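Local structure of MaoC family protein (Mycobacterium tuberculosis H37Rv, 3KHP) at residues 38-43 / 75-80; 83-88 / 95-100; 102-107 / 233-238; 141-146 / 150-155; 201-206 / 211-216. The protein probably catalyses the reversible dehydration of (3R)-hydroxyacyl thioesters to enoyl thioesters, as hydratase 2 enzymes of the MaoC family do. All blocks are in the same frame, centred on the assembly; numbering follows the deposited sequence.

Overall arrangement
The five contacts sample both halves of a double hot-dog fold built on one antiparallel sheet. Contacts 1, 2 and 4 fall in the N-terminal half and contact 5 in the C-terminal half, whereas contact 3 joins strand 103-108 to helix 231-245 and so ties the halves together. Contact 3 is the most central, about 3 Å from the chain centre. Along the chain, contacts 1 and 2 close before contact 3 opens, and contacts 4 and 5 are nested inside its loop. Contacts 4 and 5 lie furthest apart, about 28 Å between centres. Helix 78-81 packs its Val79 on Ile106 of contact 3, and contacts 1 and 5 both reach the second subunit.

Contact 1: residues 38-43 / 75-80; sequences FEWTDR and PTYAVI
Tyr77 drives an edge of its ring against the indole of Trp40, and this T-shaped (edge-to-face) pair is the tight part of the contact. The five-membered ring of Trp40 and the ring of Tyr77 have centroids 5.2 Å apart and planes inclined at 68°. Tyr77 CE2 stands 3.9 Å above the Trp40 indole plane, displaced toward its rim, and Tyr77 OH runs on to Trp40 CB at 3.4 Å; the two side chains run antiparallel, overlapping at their ends. A chi1 of 70° sets the indole between the backbone N and the carbonyl carbon and turns its face to the tyrosine, while Trp40 NE1 is held by Pro113 O. Both aromatics are buried, and Tyr77 also meets Tyr48 edge-to-face.

The other end is looser. Phe38 CD1 comes obliquely to Ile80 O at 3.7 Å, a contact of doubtful weight because Phe38 was modelled in two conformers. Glu39 and Thr41 are exposed, and their CB atoms point away from 75-80. Thr41 is nevertheless the N-cap residue of helix 42-51, its OG1 accepting a weak bond from Arg43 N (3.5 Å), and Arg43 salt-bridges Asp44 of the second subunit. An outer strand leading through an N-cap into a helix, with an aromatic pair joining the strand to the 3-10 turn 75-77 before helix 78-81, places this contact in the N-terminal hot-dog of a MaoC-like hydratase.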
# COMPACT_ATOMS: atom_id res chain seq x y z
N PHE A 38 -17.83 8.60 2.61
CA PHE A 38 -16.49 8.04 2.52
C PHE A 38 -15.83 8.11 3.90
O PHE A 38 -15.69 9.20 4.45
CB PHE A 38 -15.67 8.78 1.46
CG PHE A 38 -16.04 8.42 0.03
CD1 PHE A 38 -15.22 7.59 -0.73
CD2 PHE A 38 -17.20 8.92 -0.56
CE1 PHE A 38 -15.55 7.27 -2.05
CE2 PHE A 38 -17.52 8.60 -1.86
CZ PHE A 38 -16.69 7.78 -2.61
N GLU A 39 -15.43 6.95 4.43
CA GLU A 39 -14.79 6.82 5.71
C GLU A 39 -13.44 6.18 5.56
O GLU A 39 -13.26 5.29 4.75
CB GLU A 39 -15.59 5.87 6.60
CG GLU A 39 -16.95 6.33 7.00
CD GLU A 39 -17.44 5.55 8.22
OE1 GLU A 39 -18.38 4.75 8.09
OE2 GLU A 39 -16.80 5.73 9.30
N TRP A 40 -12.51 6.58 6.41
CA TRP A 40 -11.16 6.07 6.37
C TRP A 40 -10.54 6.12 7.77
O TRP A 40 -11.00 6.90 8.62
CB TRP A 40 -10.35 6.89 5.37
CG TRP A 40 -10.05 8.27 5.79
CD1 TRP A 40 -8.96 8.69 6.49
CD2 TRP A 40 -10.82 9.45 5.51
NE1 TRP A 40 -9.01 10.05 6.68
CE2 TRP A 40 -10.15 10.54 6.10
CE3 TRP A 40 -12.02 9.69 4.83
CZ2 TRP A 40 -10.62 11.84 6.02
CZ3 TRP A 40 -12.48 10.98 4.76
CH2 TRP A 40 -11.79 12.04 5.34
N THR A 41 -9.55 5.28 8.02
CA THR A 41 -8.79 5.28 9.26
C THR A 41 -7.37 5.68 8.91
O THR A 41 -7.05 5.91 7.72
CB THR A 41 -8.74 3.91 9.94
OG1 THR A 41 -8.06 2.99 9.08
CG2 THR A 41 -10.20 3.39 10.25
N ASP A 42 -6.50 5.75 9.93
CA ASP A 42 -5.14 6.21 9.69
C ASP A 42 -4.39 5.25 8.79
O ASP A 42 -3.48 5.64 8.07
CB ASP A 42 -4.35 6.51 10.97
CG ASP A 42 -4.22 5.31 11.91
OD1 ASP A 42 -4.57 4.17 11.57
OD2 ASP A 42 -3.77 5.53 13.05
N ARG A 43 -4.76 3.99 8.82
CA ARG A 43 -4.11 3.03 7.93
C ARG A 43 -4.24 3.43 6.47
O ARG A 43 -3.33 3.25 5.69
CB ARG A 43 -4.75 1.68 8.13
CG ARG A 43 -4.09 0.56 7.42
CD ARG A 43 -5.01 -0.57 7.47
NE ARG A 43 -4.38 -1.84 7.21
CZ ARG A 43 -5.01 -2.86 6.63
NH1 ARG A 43 -6.27 -2.71 6.22
NH2 ARG A 43 -4.39 -4.02 6.43
N PRO A 75 -2.74 16.47 0.76
CA PRO A 75 -4.02 17.06 0.32
C PRO A 75 -4.54 16.37 -0.94
O PRO A 75 -5.75 16.33 -1.15
CB PRO A 75 -3.69 18.54 0.08
CG PRO A 75 -2.22 18.59 -0.10
CD PRO A 75 -1.66 17.46 0.78
N THR A 76 -3.65 15.78 -1.72
CA THR A 76 -4.09 15.00 -2.86
C THR A 76 -4.88 13.77 -2.46
O THR A 76 -5.50 13.13 -3.32
CB THR A 76 -2.97 14.53 -3.76
OG1 THR A 76 -2.12 13.64 -3.03
CG2 THR A 76 -2.21 15.69 -4.34
N TYR A 77 -4.89 13.44 -1.16
CA TYR A 77 -5.82 12.40 -0.67
C TYR A 77 -7.30 12.77 -0.99
O TYR A 77 -8.15 11.90 -0.96
CB TYR A 77 -5.60 12.09 0.81
CG TYR A 77 -6.35 10.89 1.31
CD1 TYR A 77 -6.01 9.60 0.88
CD2 TYR A 77 -7.44 11.03 2.17
CE1 TYR A 77 -6.73 8.48 1.30
CE2 TYR A 77 -8.19 9.91 2.59
CZ TYR A 77 -7.81 8.64 2.16
OH TYR A 77 -8.53 7.57 2.57
N ALA A 78 -7.61 14.02 -1.31
CA ALA A 78 -8.99 14.37 -1.70
C ALA A 78 -9.49 13.53 -2.89
O ALA A 78 -10.67 13.27 -2.98
CB ALA A 78 -9.12 15.83 -2.03
N VAL A 79 -8.61 13.07 -3.76
CA VAL A 79 -9.04 12.26 -4.88
C VAL A 79 -9.55 10.89 -4.49
O VAL A 79 -10.32 10.30 -5.23
CB VAL A 79 -7.98 12.16 -5.98
CG1 VAL A 79 -7.56 13.58 -6.47
CG2 VAL A 79 -6.80 11.31 -5.54
N ILE A 80 -9.21 10.42 -3.27
CA ILE A 80 -9.69 9.16 -2.79
C ILE A 80 -10.91 9.28 -1.89
O ILE A 80 -11.82 8.49 -2.02
CB ILE A 80 -8.62 8.44 -2.00
CG1 ILE A 80 -7.32 8.31 -2.82
CG2 ILE A 80 -9.16 7.09 -1.51
CD1 ILE A 80 -7.48 7.48 -4.15

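Contact 2: residues 83-88 / 95-100; sequences PAFGAA and NPAALL
Phe85 meets Pro96 with CD1 and CE1 and Ala97 with CZ and CE2. Its CD1 is 3.7 Å from Pro96 CB, and its CZ is 3.7 Å from Ala97 CB, while the backbone N of Ala97 sits over one ring face. Pro96 O approaches the ring obliquely, 3.1 Å from Phe85 CE1. Beside this, Ala88 CB meets Pro96 CB at 3.6 Å, so Pro96 is touched by Phe85 and, one turn on, by Ala88.

The second shell holds each partner in place. On one side the Ala88 N to Phe85 O bond spaces the two residues that touch Pro96. On the other, Asn95 closes an Asx turn: its OD1 accepts from Ala97 N at 2.6 Å (N-H...O angle 161°), the donor tilted 30° from the carbonyl plane, within a type I turn from Asn95 to Ala98. Further out, Phe85 and Leu99 reach Thr158 of strand 152-162, and Ala88 rests on Leu140 of strand 136-145.

Asn95 and Pro96 also touch a crystal neighbour. Cohesion between the segments is mainly apolar, with a backbone carbonyl and amide also pressed on the ring, and the precise bonding is confined to the turns that present Phe85 and Pro96.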
# COMPACT_ATOMS: atom_id res chain seq x y z
N PRO A 83 -14.02 11.72 -4.32
CA PRO A 83 -13.91 11.53 -5.76
C PRO A 83 -15.14 12.08 -6.50
O PRO A 83 -16.25 11.81 -6.10
CB PRO A 83 -13.84 10.01 -5.91
CG PRO A 83 -14.50 9.47 -4.75
CD PRO A 83 -14.43 10.48 -3.65
N ALA A 84 -14.92 12.84 -7.56
CA ALA A 84 -16.00 13.35 -8.39
C ALA A 84 -16.58 12.24 -9.30
O ALA A 84 -17.53 12.48 -10.05
CB ALA A 84 -15.52 14.56 -9.23
N PHE A 85 -16.05 11.04 -9.19
CA PHE A 85 -16.31 10.00 -10.16
C PHE A 85 -17.77 9.56 -10.34
O PHE A 85 -18.19 9.38 -11.47
CB PHE A 85 -15.43 8.78 -9.88
CG PHE A 85 -13.97 8.98 -10.24
CD1 PHE A 85 -13.58 9.88 -11.23
CD2 PHE A 85 -12.99 8.23 -9.60
CE1 PHE A 85 -12.22 10.04 -11.58
CE2 PHE A 85 -11.63 8.38 -9.93
CZ PHE A 85 -11.25 9.29 -10.94
N GLY A 86 -18.51 9.39 -9.25
CA GLY A 86 -19.90 8.97 -9.30
C GLY A 86 -20.78 9.68 -10.32
O GLY A 86 -21.71 9.08 -10.86
N ALA A 87 -20.49 10.95 -10.60
CA ALA A 87 -21.32 11.75 -11.49
C ALA A 87 -21.27 11.31 -12.96
O ALA A 87 -22.17 11.65 -13.73
CB ALA A 87 -20.95 13.22 -11.38
N ALA A 88 -20.23 10.56 -13.34
CA ALA A 88 -20.08 10.12 -14.75
C ALA A 88 -21.24 9.27 -15.20
O ALA A 88 -21.67 9.37 -16.34
CB ALA A 88 -18.76 9.37 -14.97
N ASN A 95 -15.52 5.17 -18.73
CA ASN A 95 -14.74 5.08 -17.49
C ASN A 95 -14.47 6.46 -16.87
O ASN A 95 -13.78 7.27 -17.46
CB ASN A 95 -13.41 4.40 -17.76
CG ASN A 95 -12.60 4.19 -16.50
OD1 ASN A 95 -12.73 4.94 -15.57
ND2 ASN A 95 -11.79 3.14 -16.46
N PRO A 96 -15.00 6.74 -15.66
CA PRO A 96 -14.75 8.08 -15.10
C PRO A 96 -13.31 8.37 -14.73
O PRO A 96 -13.00 9.54 -14.50
CB PRO A 96 -15.60 8.13 -13.84
CG PRO A 96 -16.20 6.75 -13.64
CD PRO A 96 -15.70 5.84 -14.72
N ALA A 97 -12.44 7.36 -14.68
CA ALA A 97 -11.07 7.48 -14.19
C ALA A 97 -9.96 7.47 -15.27
O ALA A 97 -8.79 7.58 -14.94
CB ALA A 97 -10.79 6.37 -13.13
N ALA A 98 -10.32 7.37 -16.56
CA ALA A 98 -9.33 7.43 -17.65
C ALA A 98 -8.86 8.87 -17.87
O ALA A 98 -9.42 9.59 -18.67
CB ALA A 98 -9.91 6.82 -18.99
N LEU A 99 -7.81 9.26 -17.17
CA LEU A 99 -7.43 10.68 -17.06
C LEU A 99 -6.50 11.22 -18.14
O LEU A 99 -6.27 12.41 -18.19
CB LEU A 99 -6.81 10.94 -15.70
CG LEU A 99 -7.82 10.94 -14.55
CD1 LEU A 99 -7.10 10.81 -13.24
CD2 LEU A 99 -8.69 12.22 -14.58
N LEU A 100 -5.98 10.37 -19.01
CA LEU A 100 -5.07 10.83 -20.06
C LEU A 100 -5.64 11.93 -20.96
O LEU A 100 -6.74 11.83 -21.45
CB LEU A 100 -4.63 9.64 -20.91
CG LEU A 100 -3.40 9.95 -21.79
CD1 LEU A 100 -2.21 10.50 -20.96
CD2 LEU A 100 -2.99 8.69 -22.60

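Contact 3: residues 102-107 / 233-238; sequences GSQGIR and CTYGVA
The ring of Tyr235 carries Gln104 over one face and Ile106 at its edge. Gln104 CG makes a CH-pi contact, 4.2 Å from the Tyr235 ring centroid and 26° off its normal, with CB of the same glutamine above that face toward the rim. Ile106 CG2 lies near the ring plane, 4.1 Å from Tyr235 CE2 and 3.5 Å from Tyr235 OH. Val79 of helix 78-81 and Thr76 also touch the tyrosine. Gln104 and Tyr235 run roughly perpendicular, their amide and ring planes 75° apart.

Between strand 103-107 and helix 233-238 the axes approach to 10.7 Å, at 47° between their N-to-C directions, and the tyrosine spans that gap. In the double hot-dog fold a sheet wraps round a long helix; here helix 231-245 of the C-terminal half also meets strand 103-108 of the N-terminal half, so the contact fastens the two units. On its two sides strand 103-108 pairs with strands 152-162 and 254-261.

The buried polar ends are all engaged. Tyr235 OH passes close to Gln104 O, at 3.3 Å, and to Ile106 N, but the latter angle is poor; its hydrogen bond goes instead to Ile257 O on the adjoining strand 254-261. In Gln104 the chain bends at chi2 and brings NE2 back to Gly105 O at 3.1 Å, with the donor above that carbonyl plane rather than on a lone pair. Gln104 OE1 is bonded to Thr158 OG1, fixing the amide of the side chain whose CG rests on the ring.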
# COMPACT_ATOMS: atom_id res chain seq x y z
N GLY A 102 -6.77 14.42 -19.91
CA GLY A 102 -7.68 15.06 -18.99
C GLY A 102 -6.94 15.81 -17.91
O GLY A 102 -5.73 15.97 -17.99
N SER A 103 -7.68 16.27 -16.91
CA SER A 103 -7.14 17.06 -15.81
C SER A 103 -7.76 16.68 -14.51
O SER A 103 -8.85 16.17 -14.49
CB SER A 103 -7.40 18.53 -16.05
OG SER A 103 -6.56 18.95 -17.07
N GLN A 104 -7.04 16.95 -13.42
CA GLN A 104 -7.57 16.78 -12.06
C GLN A 104 -7.25 18.00 -11.19
O GLN A 104 -6.12 18.47 -11.17
CB GLN A 104 -6.96 15.55 -11.39
CG GLN A 104 -7.47 15.27 -9.97
CD GLN A 104 -8.91 14.82 -9.99
OE1 GLN A 104 -9.29 13.97 -10.83
NE2 GLN A 104 -9.73 15.38 -9.07
N GLY A 105 -8.24 18.49 -10.47
CA GLY A 105 -8.06 19.59 -9.55
C GLY A 105 -8.59 19.18 -8.20
O GLY A 105 -9.52 18.35 -8.10
N ILE A 106 -7.98 19.71 -7.15
CA ILE A 106 -8.51 19.53 -5.83
C ILE A 106 -8.49 20.89 -5.14
O ILE A 106 -7.68 21.71 -5.46
CB ILE A 106 -7.75 18.48 -5.01
CG1 ILE A 106 -6.35 18.99 -4.68
CG2 ILE A 106 -7.69 17.12 -5.71
CD1 ILE A 106 -5.60 18.07 -3.80
N ARG A 107 -9.38 21.13 -4.21
CA ARG A 107 -9.30 22.34 -3.39
C ARG A 107 -9.66 21.95 -1.98
O ARG A 107 -10.66 21.27 -1.76
CB ARG A 107 -10.25 23.42 -3.95
CG ARG A 107 -10.31 24.69 -3.15
CD ARG A 107 -11.02 25.86 -3.91
NE ARG A 107 -10.35 26.16 -5.16
CZ ARG A 107 -9.39 27.06 -5.31
NH1 ARG A 107 -8.97 27.79 -4.29
NH2 ARG A 107 -8.83 27.22 -6.51
N CYS A 233 -1.35 8.69 -9.13
CA CYS A 233 -0.18 8.45 -8.32
C CYS A 233 0.87 9.53 -8.65
O CYS A 233 1.38 10.18 -7.75
CB CYS A 233 0.37 7.07 -8.52
SG CYS A 233 1.84 6.75 -7.54
N THR A 234 1.13 9.71 -9.94
CA THR A 234 1.93 10.82 -10.44
C THR A 234 1.51 12.16 -9.85
O THR A 234 2.34 12.97 -9.43
CB THR A 234 1.84 10.89 -11.98
OG1 THR A 234 2.31 9.66 -12.53
CG2 THR A 234 2.66 11.96 -12.53
N TYR A 235 0.22 12.41 -9.83
CA TYR A 235 -0.34 13.63 -9.27
C TYR A 235 -0.04 13.76 -7.76
O TYR A 235 0.36 14.81 -7.30
CB TYR A 235 -1.82 13.59 -9.50
CG TYR A 235 -2.66 14.76 -9.08
CD1 TYR A 235 -2.70 15.93 -9.84
CD2 TYR A 235 -3.52 14.65 -8.00
CE1 TYR A 235 -3.53 16.99 -9.49
CE2 TYR A 235 -4.35 15.69 -7.65
CZ TYR A 235 -4.36 16.86 -8.41
OH TYR A 235 -5.26 17.88 -8.08
N GLY A 236 -0.18 12.67 -7.03
CA GLY A 236 0.23 12.64 -5.62
C GLY A 236 1.72 12.86 -5.41
O GLY A 236 2.12 13.46 -4.42
N VAL A 237 2.55 12.38 -6.33
CA VAL A 237 4.00 12.56 -6.22
C VAL A 237 4.33 14.03 -6.42
O VAL A 237 5.00 14.63 -5.59
CB VAL A 237 4.81 11.70 -7.19
CG1 VAL A 237 6.26 12.06 -7.07
CG2 VAL A 237 4.60 10.17 -6.92
N ALA A 238 3.81 14.63 -7.50
CA ALA A 238 3.97 16.06 -7.71
C ALA A 238 3.43 16.80 -6.48
O ALA A 238 4.01 17.79 -6.06
CB ALA A 238 3.26 16.54 -8.97

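Contact 4: residues 141-146 / 150-155; sequences RGRGCD and GSLVAE
Gly144 O is gripped by two donors, Val153 N at 2.8 Å and Ala154 N at 3.1 Å, both in its carbonyl plane. In return Gly144 N gives a nearly straight bond (174°) to Ala154 O at 2.8 Å. Having Val153 and Ala154 both opposite Gly144 makes a classic beta bulge, which shifts the register by one before Cys145 faces Leu152. Beyond it Asp146 N reaches Ser151 O at 3.0 Å, and Asp146 O takes Gly150 N nearly end-on.

The non-hydrogen-bonded positions are bridged more softly. At Arg143 and Glu155, Glu155 CA makes a CA-H...O contact of 3.2 Å with Gly142 O, and the side chains lie alongside each other. Their salt bridge, Arg143 NH1 to Glu155 OE2, is long at 3.9 Å with the flat groups 74° apart, and Leu152 CD1 sits over one face of the guanidinium, toward the rim, 3.6 Å above its plane. Glu155 OE1 is bonded to His109 NE2, whereas Asp146 OD2 takes Ser149 OG inside the turn.

Two antiparallel strands closed by a short turn form the beta hairpin of strands 136-145 and 152-162, here interrupted by a classic bulge.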
# COMPACT_ATOMS: atom_id res chain seq x y z
N ARG A 141 -17.52 17.15 -10.75
CA ARG A 141 -17.11 17.97 -9.64
C ARG A 141 -17.57 17.29 -8.41
O ARG A 141 -18.72 16.92 -8.34
CB ARG A 141 -17.75 19.36 -9.67
CG ARG A 141 -17.37 20.21 -8.44
CD ARG A 141 -18.32 21.35 -8.18
NE ARG A 141 -18.21 22.40 -9.17
CZ ARG A 141 -19.22 22.89 -9.89
NH1 ARG A 141 -20.47 22.45 -9.76
NH2 ARG A 141 -18.96 23.85 -10.77
N GLY A 142 -16.67 17.15 -7.42
CA GLY A 142 -17.02 16.51 -6.16
C GLY A 142 -16.95 17.49 -5.01
O GLY A 142 -16.09 18.32 -4.99
N ARG A 143 -17.83 17.36 -4.05
CA ARG A 143 -17.86 18.22 -2.89
C ARG A 143 -18.00 17.34 -1.69
O ARG A 143 -18.98 16.58 -1.61
CB ARG A 143 -19.07 19.17 -2.91
CG ARG A 143 -18.91 20.40 -3.73
CD ARG A 143 -20.29 21.20 -3.83
NE ARG A 143 -20.67 21.72 -2.52
CZ ARG A 143 -20.15 22.81 -1.97
NH1 ARG A 143 -19.24 23.51 -2.63
NH2 ARG A 143 -20.53 23.19 -0.76
N GLY A 144 -17.06 17.46 -0.75
CA GLY A 144 -17.10 16.68 0.47
C GLY A 144 -17.21 17.53 1.73
O GLY A 144 -16.40 18.41 1.93
N CYS A 145 -18.18 17.21 2.57
CA CYS A 145 -18.50 17.94 3.79
C CYS A 145 -18.41 17.03 5.01
O CYS A 145 -18.71 15.83 4.93
CB CYS A 145 -19.95 18.46 3.72
SG CYS A 145 -20.24 19.65 2.43
N ASP A 146 -18.04 17.61 6.15
CA ASP A 146 -18.09 16.89 7.43
C ASP A 146 -19.55 16.56 7.74
O ASP A 146 -20.38 17.45 7.81
CB ASP A 146 -17.47 17.75 8.54
CG ASP A 146 -17.58 17.12 9.91
OD1 ASP A 146 -16.88 16.13 10.23
OD2 ASP A 146 -18.40 17.64 10.69
N GLY A 150 -21.86 19.70 8.46
CA GLY A 150 -22.19 20.10 7.07
C GLY A 150 -21.18 21.03 6.40
O GLY A 150 -21.36 21.43 5.22
N SER A 151 -20.10 21.36 7.11
CA SER A 151 -19.11 22.29 6.61
C SER A 151 -18.19 21.72 5.50
O SER A 151 -17.79 20.56 5.51
CB SER A 151 -18.25 22.78 7.79
OG SER A 151 -17.22 23.64 7.32
N LEU A 152 -17.81 22.57 4.56
CA LEU A 152 -17.18 22.09 3.32
C LEU A 152 -15.69 21.81 3.58
O LEU A 152 -14.96 22.70 3.99
CB LEU A 152 -17.40 23.09 2.19
CG LEU A 152 -16.70 22.78 0.87
CD1 LEU A 152 -17.30 21.58 0.14
CD2 LEU A 152 -16.69 23.96 -0.00
N VAL A 153 -15.26 20.58 3.37
CA VAL A 153 -13.87 20.20 3.62
C VAL A 153 -13.03 20.18 2.36
O VAL A 153 -11.99 20.82 2.32
CB VAL A 153 -13.83 18.84 4.31
CG1 VAL A 153 -12.42 18.30 4.31
CG2 VAL A 153 -14.40 18.96 5.73
N ALA A 154 -13.50 19.48 1.33
CA ALA A 154 -12.77 19.32 0.05
C ALA A 154 -13.67 19.44 -1.21
O ALA A 154 -14.86 19.14 -1.20
CB ALA A 154 -12.06 17.98 0.03
N GLU A 155 -13.05 19.89 -2.30
CA GLU A 155 -13.69 19.90 -3.60
C GLU A 155 -12.76 19.21 -4.61
O GLU A 155 -11.54 19.32 -4.52
CB GLU A 155 -13.96 21.32 -4.10
CG GLU A 155 -14.85 22.19 -3.23
CD GLU A 155 -15.02 23.62 -3.78
OE1 GLU A 155 -14.23 24.52 -3.37
OE2 GLU A 155 -15.93 23.83 -4.64

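Contact 5: residues 201-206 / 211-216; sequences IYRLSG and LHSDPW
Arg203 lays the bend of its side chain against Ser213, meeting it with the base of the guanidinium. Its NE is 3.3 Å from Ser213 CB and its CD 3.7 Å from the same CB; the methylene comes in obliquely to the guanidinium. The arginine folds at chi3 (-63°), which turns its flat group past the serine, whose OG stands between its own backbone N and carbonyl carbon, 3.3 Å from Arg203 NE.

The tips of the arginine look elsewhere. NH2 bonds to Arg208 O in the intervening loop, and NH1 forms a salt bridge with Glu64 of the second subunit. Alongside, His212 stacks its ring on His230, and its ND1 is held by Ile228 O. Two residues later Asp214 is the N-cap of helix 215-220: OD1 receives Trp216 N at 3.1 Å from above the carboxylate plane (71° out of it), while OD2 takes His67 N of the second subunit.

The run from Tyr202 to His212, including the loop between the segments, is consistent with the hydratase 2 motif. With the guanidinium pinned by a carbonyl and a carboxylate of the partner chain, its charge is probably balanced across the dimer interface, while Ser213 lies against the guanidinium base.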
# COMPACT_ATOMS: atom_id res chain seq x y z
N ILE A 201 1.47 -0.95 -4.64
CA ILE A 201 1.00 -0.42 -3.36
C ILE A 201 -0.05 0.67 -3.62
O ILE A 201 -1.02 0.81 -2.88
CB ILE A 201 2.05 0.23 -2.50
CG1 ILE A 201 3.48 -0.08 -2.95
CG2 ILE A 201 1.80 -0.15 -1.03
CD1 ILE A 201 3.93 -1.68 -3.40
N TYR A 202 0.20 1.49 -4.63
CA TYR A 202 -0.72 2.60 -4.89
C TYR A 202 -2.17 2.12 -5.17
O TYR A 202 -3.15 2.77 -4.74
CB TYR A 202 -0.23 3.55 -6.01
CG TYR A 202 -1.24 4.64 -6.16
CD1 TYR A 202 -1.25 5.72 -5.28
CD2 TYR A 202 -2.25 4.55 -7.09
CE1 TYR A 202 -2.19 6.69 -5.37
CE2 TYR A 202 -3.21 5.52 -7.18
CZ TYR A 202 -3.18 6.59 -6.31
OH TYR A 202 -4.14 7.56 -6.35
N ARG A 203 -2.30 0.96 -5.80
CA ARG A 203 -3.60 0.37 -6.15
C ARG A 203 -4.40 -0.07 -4.94
O ARG A 203 -5.62 -0.35 -5.04
CB ARG A 203 -3.42 -0.81 -7.17
CG ARG A 203 -2.72 -2.05 -6.68
CD ARG A 203 -2.25 -2.98 -7.82
NE ARG A 203 -3.38 -3.49 -8.59
CZ ARG A 203 -4.21 -4.45 -8.17
NH1 ARG A 203 -4.05 -5.03 -7.00
NH2 ARG A 203 -5.25 -4.80 -8.93
N LEU A 204 -3.74 -0.15 -3.78
CA LEU A 204 -4.43 -0.53 -2.57
C LEU A 204 -5.02 0.70 -1.91
O LEU A 204 -5.60 0.60 -0.85
CB LEU A 204 -3.52 -1.30 -1.63
CG LEU A 204 -2.92 -2.58 -2.24
CD1 LEU A 204 -2.10 -3.35 -1.18
CD2 LEU A 204 -4.02 -3.48 -2.83
N SER A 205 -4.93 1.86 -2.55
CA SER A 205 -5.82 2.95 -2.17
C SER A 205 -7.13 2.92 -3.01
O SER A 205 -7.94 3.83 -2.88
CB SER A 205 -5.11 4.32 -2.27
OG SER A 205 -4.06 4.42 -1.31
N GLY A 206 -7.32 1.89 -3.84
CA GLY A 206 -8.66 1.59 -4.41
C GLY A 206 -8.72 1.31 -5.90
O GLY A 206 -9.61 0.60 -6.34
N LEU A 211 -4.51 -2.31 -15.86
CA LEU A 211 -3.59 -1.50 -16.65
C LEU A 211 -2.31 -1.14 -15.83
O LEU A 211 -1.23 -0.99 -16.38
CB LEU A 211 -4.35 -0.24 -17.04
CG LEU A 211 -3.66 0.93 -17.72
CD1 LEU A 211 -3.00 0.46 -19.00
CD2 LEU A 211 -4.74 2.00 -17.96
N HIS A 212 -2.43 -1.02 -14.52
CA HIS A 212 -1.32 -0.60 -13.70
C HIS A 212 -0.58 -1.74 -13.02
O HIS A 212 0.46 -1.49 -12.43
CB HIS A 212 -1.79 0.42 -12.64
CG HIS A 212 -2.68 1.48 -13.19
ND1 HIS A 212 -2.24 2.44 -14.07
CD2 HIS A 212 -4.00 1.71 -13.01
CE1 HIS A 212 -3.25 3.23 -14.40
NE2 HIS A 212 -4.34 2.81 -13.78
N SER A 213 -1.10 -2.97 -13.09
CA SER A 213 -0.56 -4.09 -12.31
C SER A 213 -0.29 -5.43 -13.04
O SER A 213 0.46 -6.28 -12.50
CB SER A 213 -1.49 -4.36 -11.14
OG SER A 213 -2.77 -4.73 -11.59
N ASP A 214 -0.85 -5.61 -14.24
CA ASP A 214 -0.75 -6.86 -14.98
C ASP A 214 -0.11 -6.60 -16.32
O ASP A 214 -0.68 -5.94 -17.15
CB ASP A 214 -2.13 -7.42 -15.20
CG ASP A 214 -2.11 -8.76 -15.89
OD1 ASP A 214 -1.02 -9.40 -16.04
OD2 ASP A 214 -3.20 -9.17 -16.29
N PRO A 215 1.09 -7.11 -16.54
CA PRO A 215 1.77 -6.88 -17.80
C PRO A 215 0.98 -7.46 -18.97
O PRO A 215 0.98 -6.88 -20.06
CB PRO A 215 3.09 -7.63 -17.67
CG PRO A 215 3.20 -8.06 -16.24
CD PRO A 215 1.91 -7.83 -15.54
N TRP A 216 0.28 -8.56 -18.73
CA TRP A 216 -0.52 -9.16 -19.79
C TRP A 216 -1.51 -8.13 -20.30
O TRP A 216 -1.52 -7.79 -21.49
CB TRP A 216 -1.27 -10.38 -19.29
CG TRP A 216 -1.93 -11.11 -20.35
CD1 TRP A 216 -1.39 -12.13 -21.10
CD2 TRP A 216 -3.26 -10.93 -20.82
NE1 TRP A 216 -2.31 -12.58 -21.99
CE2 TRP A 216 -3.47 -11.87 -21.85
CE3 TRP A 216 -4.29 -10.07 -20.48
CZ2 TRP A 216 -4.67 -11.97 -22.55
CZ3 TRP A 216 -5.50 -10.16 -21.18
CH2 TRP A 216 -5.67 -11.10 -22.22